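Long-range contact in lysine/ornithine decarboxylase (Vibrio vulnificus, PDB 2PLJ), which decarboxylates lysine and ornithine to the diamines cadaverine and putrescine with the help of pyridoxal phosphate: residues 254-259 / 269-274. Residues are numbered along the deposited sequence; the frame is centred on the assembly and turned at random.
With P3T ((4-{[(4-aminobutyl)amino]methyl}-5-hydroxy-6-methylpyridin-3-yl)methyl dihydrogen phosphate), chain D.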
ATOM      1  N   GLY A 254      -5.242  -6.097 -21.578  1.00 16.81           N
ATOM      2  CA  GLY A 254      -4.065  -6.739 -20.991  1.00 16.50           C
ATOM      3  C   GLY A 254      -4.373  -8.136 -20.489  1.00 17.30           C
ATOM      4  O   GLY A 254      -5.306  -8.805 -20.954  1.00 17.44           O
ATOM      5  N   GLY A 255      -3.559  -8.580 -19.532  1.00 15.88           N
ATOM      6  CA  GLY A 255      -3.898  -9.807 -18.775  1.00 16.67           C
ATOM      7  C   GLY A 255      -3.108 -11.055 -19.117  1.00 15.65           C
ATOM      8  O   GLY A 255      -3.330 -12.110 -18.530  1.00 17.55           O
ATOM      9  N   PHE A 256      -2.185 -10.938 -20.062  1.00 15.74           N
ATOM     10  CA  PHE A 256      -1.351 -12.063 -20.472  1.00 15.88           C
ATOM     11  C   PHE A 256      -0.540 -12.470 -19.259  1.00 16.01           C
ATOM     12  O   PHE A 256      -0.012 -11.608 -18.543  1.00 15.65           O
ATOM     13  CB  PHE A 256      -0.432 -11.638 -21.628  1.00 16.69           C
ATOM     14  CG  PHE A 256      -1.183 -10.963 -22.742  1.00 15.00           C
ATOM     15  CD1 PHE A 256      -1.972 -11.713 -23.624  1.00 17.29           C
ATOM     16  CD2 PHE A 256      -1.205  -9.562 -22.827  1.00 16.37           C
ATOM     17  CE1 PHE A 256      -2.707 -11.064 -24.638  1.00 17.29           C
ATOM     18  CE2 PHE A 256      -1.936  -8.912 -23.834  1.00 18.44           C
ATOM     19  CZ  PHE A 256      -2.692  -9.675 -24.743  1.00 18.02           C
ATOM     20  N   PRO A 257      -0.507 -13.782 -18.986  1.00 16.28           N
ATOM     21  CA  PRO A 257       0.063 -14.274 -17.733  1.00 16.63           C
ATOM     22  C   PRO A 257       1.564 -14.581 -17.793  1.00 16.29           C
ATOM     23  O   PRO A 257       2.124 -14.854 -18.865  1.00 15.77           O
ATOM     24  CB  PRO A 257      -0.739 -15.571 -17.496  1.00 16.78           C
ATOM     25  CG  PRO A 257      -0.889 -16.142 -18.913  1.00 16.25           C
ATOM     26  CD  PRO A 257      -1.125 -14.868 -19.780  1.00 17.30           C
ATOM     27  N   VAL A 258       2.187 -14.577 -16.619  1.00 16.56           N
ATOM     28  CA  VAL A 258       3.596 -14.977 -16.491  1.00 16.51           C
ATOM     29  C   VAL A 258       3.738 -16.009 -15.377  1.00 16.63           C
ATOM     30  O   VAL A 258       2.842 -16.175 -14.544  1.00 16.65           O
ATOM     31  CB  VAL A 258       4.507 -13.765 -16.183  1.00 17.14           C
ATOM     32  CG1 VAL A 258       4.377 -12.717 -17.254  1.00 19.08           C
ATOM     33  CG2 VAL A 258       4.208 -13.194 -14.815  1.00 17.92           C
ATOM     34  N   ASN A 259       4.874 -16.687 -15.368  1.00 16.47           N
ATOM     35  CA  ASN A 259       5.141 -17.692 -14.345  1.00 17.57           C
ATOM     36  C   ASN A 259       5.506 -17.037 -13.042  1.00 16.72           C
ATOM     37  O   ASN A 259       6.437 -16.227 -13.005  1.00 17.08           O
ATOM     38  CB  ASN A 259       6.287 -18.603 -14.769  1.00 18.51           C
ATOM     39  CG  ASN A 259       5.940 -19.415 -15.992  1.00 21.43           C
ATOM     40  OD1 ASN A 259       6.615 -19.342 -17.014  1.00 30.79           O
ATOM     41  ND2 ASN A 259       4.857 -20.131 -15.918  1.00 20.18           N
ATOM     42  N   GLN A 269       1.469 -20.385 -27.387  1.00 18.57           N
ATOM     43  CA  GLN A 269       0.333 -21.301 -27.258  1.00 19.09           C
ATOM     44  C   GLN A 269      -0.890 -20.567 -26.716  1.00 18.57           C
ATOM     45  O   GLN A 269      -2.019 -20.785 -27.205  1.00 17.53           O
ATOM     46  CB  GLN A 269       0.684 -22.473 -26.355  1.00 19.79           C
ATOM     47  CG  GLN A 269       1.674 -23.431 -26.969  1.00 23.11           C
ATOM     48  CD  GLN A 269       2.249 -24.363 -25.931  1.00 28.60           C
ATOM     49  OE1 GLN A 269       1.565 -24.750 -24.968  1.00 30.29           O
ATOM     50  NE2 GLN A 269       3.520 -24.718 -26.103  1.00 28.99           N
ATOM     51  N   PHE A 270      -0.644 -19.693 -25.734  1.00 17.60           N
ATOM     52  CA  PHE A 270      -1.684 -18.838 -25.168  1.00 16.48           C
ATOM     53  C   PHE A 270      -2.359 -18.009 -26.232  1.00 16.58           C
ATOM     54  O   PHE A 270      -3.590 -17.967 -26.277  1.00 17.04           O
ATOM     55  CB  PHE A 270      -1.105 -17.922 -24.088  1.00 17.39           C
ATOM     56  CG  PHE A 270      -2.143 -17.211 -23.288  1.00 16.33           C
ATOM     57  CD1 PHE A 270      -2.654 -17.794 -22.116  1.00 18.51           C
ATOM     58  CD2 PHE A 270      -2.584 -15.937 -23.672  1.00 17.36           C
ATOM     59  CE1 PHE A 270      -3.595 -17.131 -21.335  1.00 19.07           C
ATOM     60  CE2 PHE A 270      -3.514 -15.246 -22.906  1.00 17.51           C
ATOM     61  CZ  PHE A 270      -4.021 -15.823 -21.723  1.00 17.96           C
ATOM     62  N   CYS A 271      -1.567 -17.399 -27.117  1.00 15.86           N
ATOM     63  CA  CYS A 271      -2.115 -16.452 -28.104  1.00 16.08           C
ATOM     64  C   CYS A 271      -2.685 -17.099 -29.371  1.00 15.12           C
ATOM     65  O   CYS A 271      -3.374 -16.429 -30.129  1.00 14.60           O
ATOM     66  CB  CYS A 271      -1.084 -15.386 -28.459  1.00 16.98           C
ATOM     67  SG  CYS A 271      -0.710 -14.318 -27.025  1.00 18.73           S
ATOM     68  N   ALA A 272      -2.325 -18.358 -29.611  1.00 15.55           N
ATOM     69  CA  ALA A 272      -2.813 -19.125 -30.779  1.00 16.26           C
ATOM     70  C   ALA A 272      -4.338 -18.978 -31.004  1.00 16.79           C
ATOM     71  O   ALA A 272      -4.756 -18.539 -32.095  1.00 17.58           O
ATOM     72  CB  ALA A 272      -2.371 -20.616 -30.681  1.00 16.22           C
ATOM     73  N   PRO A 273      -5.179 -19.334 -29.993  1.00 17.77           N
ATOM     74  CA  PRO A 273      -6.644 -19.182 -30.185  1.00 17.36           C
ATOM     75  C   PRO A 273      -7.086 -17.736 -30.306  1.00 16.80           C
ATOM     76  O   PRO A 273      -8.086 -17.455 -30.968  1.00 15.60           O
ATOM     77  CB  PRO A 273      -7.265 -19.823 -28.928  1.00 17.71           C
ATOM     78  CG  PRO A 273      -6.171 -20.030 -27.970  1.00 18.99           C
ATOM     79  CD  PRO A 273      -4.850 -19.937 -28.686  1.00 18.15           C
ATOM     80  N   ILE A 274      -6.332 -16.829 -29.684  1.00 15.89           N
ATOM     81  CA  ILE A 274      -6.583 -15.392 -29.813  1.00 15.85           C
ATOM     82  C   ILE A 274      -6.394 -14.971 -31.278  1.00 14.63           C
ATOM     83  O   ILE A 274      -7.299 -14.369 -31.894  1.00 14.55           O
ATOM     84  CB  ILE A 274      -5.650 -14.558 -28.880  1.00 15.42           C
ATOM     85  CG1 ILE A 274      -5.807 -15.016 -27.407  1.00 16.40           C
ATOM     86  CG2 ILE A 274      -5.972 -13.088 -29.040  1.00 16.57           C
ATOM     87  CD1 ILE A 274      -4.999 -14.200 -26.398  1.00 17.65           C
TER
HETATM   88  OAE P3T D 501      -1.330  -6.981 -18.633  1.00 15.82           O
HETATM   89  PAU P3T D 501      -1.872  -6.697 -17.166  1.00 17.90           P
HETATM   90  OAF P3T D 501      -0.727  -6.009 -16.280  1.00 17.28           O
HETATM   91  OAC P3T D 501      -2.479  -7.897 -16.463  1.00 17.00           O
HETATM   92  OAP P3T D 501      -3.026  -5.563 -17.191  1.00 16.51           O
HETATM   93  CAM P3T D 501      -2.676  -4.214 -17.718  1.00 19.33           C
HETATM   94  CAS P3T D 501      -4.013  -3.469 -17.844  1.00 19.91           C
HETATM   95  CAH P3T D 501      -4.381  -3.195 -19.168  1.00 20.96           C
HETATM   96  NAO P3T D 501      -5.528  -2.564 -19.418  1.00 20.17           N
HETATM   97  CAQ P3T D 501      -6.371  -2.209 -18.454  1.00 20.56           C
HETATM   98  CAA P3T D 501      -7.701  -1.512 -18.835  1.00 23.13           C
HETATM   99  CAR P3T D 501      -6.078  -2.485 -17.102  1.00 21.36           C
HETATM  100  OAD P3T D 501      -6.945  -2.100 -16.153  1.00 22.15           O
HETATM  101  CAT P3T D 501      -4.874  -3.145 -16.779  1.00 18.18           C
HETATM  102  CAG P3T D 501      -4.540  -3.373 -15.409  1.00 19.95           C
HETATM  103  NAN P3T D 501      -5.502  -3.439 -14.499  1.00 24.54           N
HETATM  104  CAL P3T D 501      -5.325  -3.633 -13.024  1.00 25.66           C
HETATM  105  CAK P3T D 501      -4.369  -4.786 -12.679  1.00 21.96           C
HETATM  106  CAJ P3T D 501      -4.236  -4.779 -11.123  1.00 21.35           C
HETATM  107  CAI P3T D 501      -3.295  -5.892 -10.649  1.00 21.89           C
HETATM  108  NAB P3T D 501      -3.316  -6.046  -9.174  1.00 18.86           N
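The glycine-rich phosphate-binding loop that follows strand 249-251 of the beta/alpha-barrel carries the backbone N-H of Gly-255 to the cofactor phosphate and the side chains of Phe-256 and Pro-257 to Phe-270, Cys-271 and Ile-274 of helix 267-278. Phe-270 points toward the loop: with CG anti to the backbone N (chi1 -169°), its ring extends from the helix to meet the proline. Pro-257 CD sits over one face of that ring, 3.7 Å from its centroid and displaced toward the rim, a CH-pi contact in which CD comes within 3.6 Å of Phe-270 CZ. Alongside, the two phenylalanine side chains run roughly at right angles, Phe-256 CD1 lying 3.9 Å from Phe-270 CE2. Ile-274 CD1 lies at the edge of the Phe-256 ring, 4.3 Å from Phe-256 CE1, while Cys-271 SG approaches obliquely, 5.3 Å from the centroid of the Phe-256 ring, as a loose sulfur-aromatic contact. No hydrogen bond joins the two segments, and what they share is buried apolar and aromatic packing. The Tyr-225 ring of helix 223-241 meets that of Phe-256 with the planes about 10° apart, and its OH hydrogen-bonds Gly-254 O. At the phosphate, Gly-255 N donates a nearly straight bond (168°) of 2.9 Å to oxygen OAE of the putrescine-pyridoxyl adduct P3T, whose partners also include Ser-217 OG and the backbone N of Gly-292 and Arg-293. A glycine-rich loop after a barrel strand, giving a backbone N-H to the cofactor phosphate, belongs to the phosphate site of this pyridoxal-dependent beta/alpha-barrel fold.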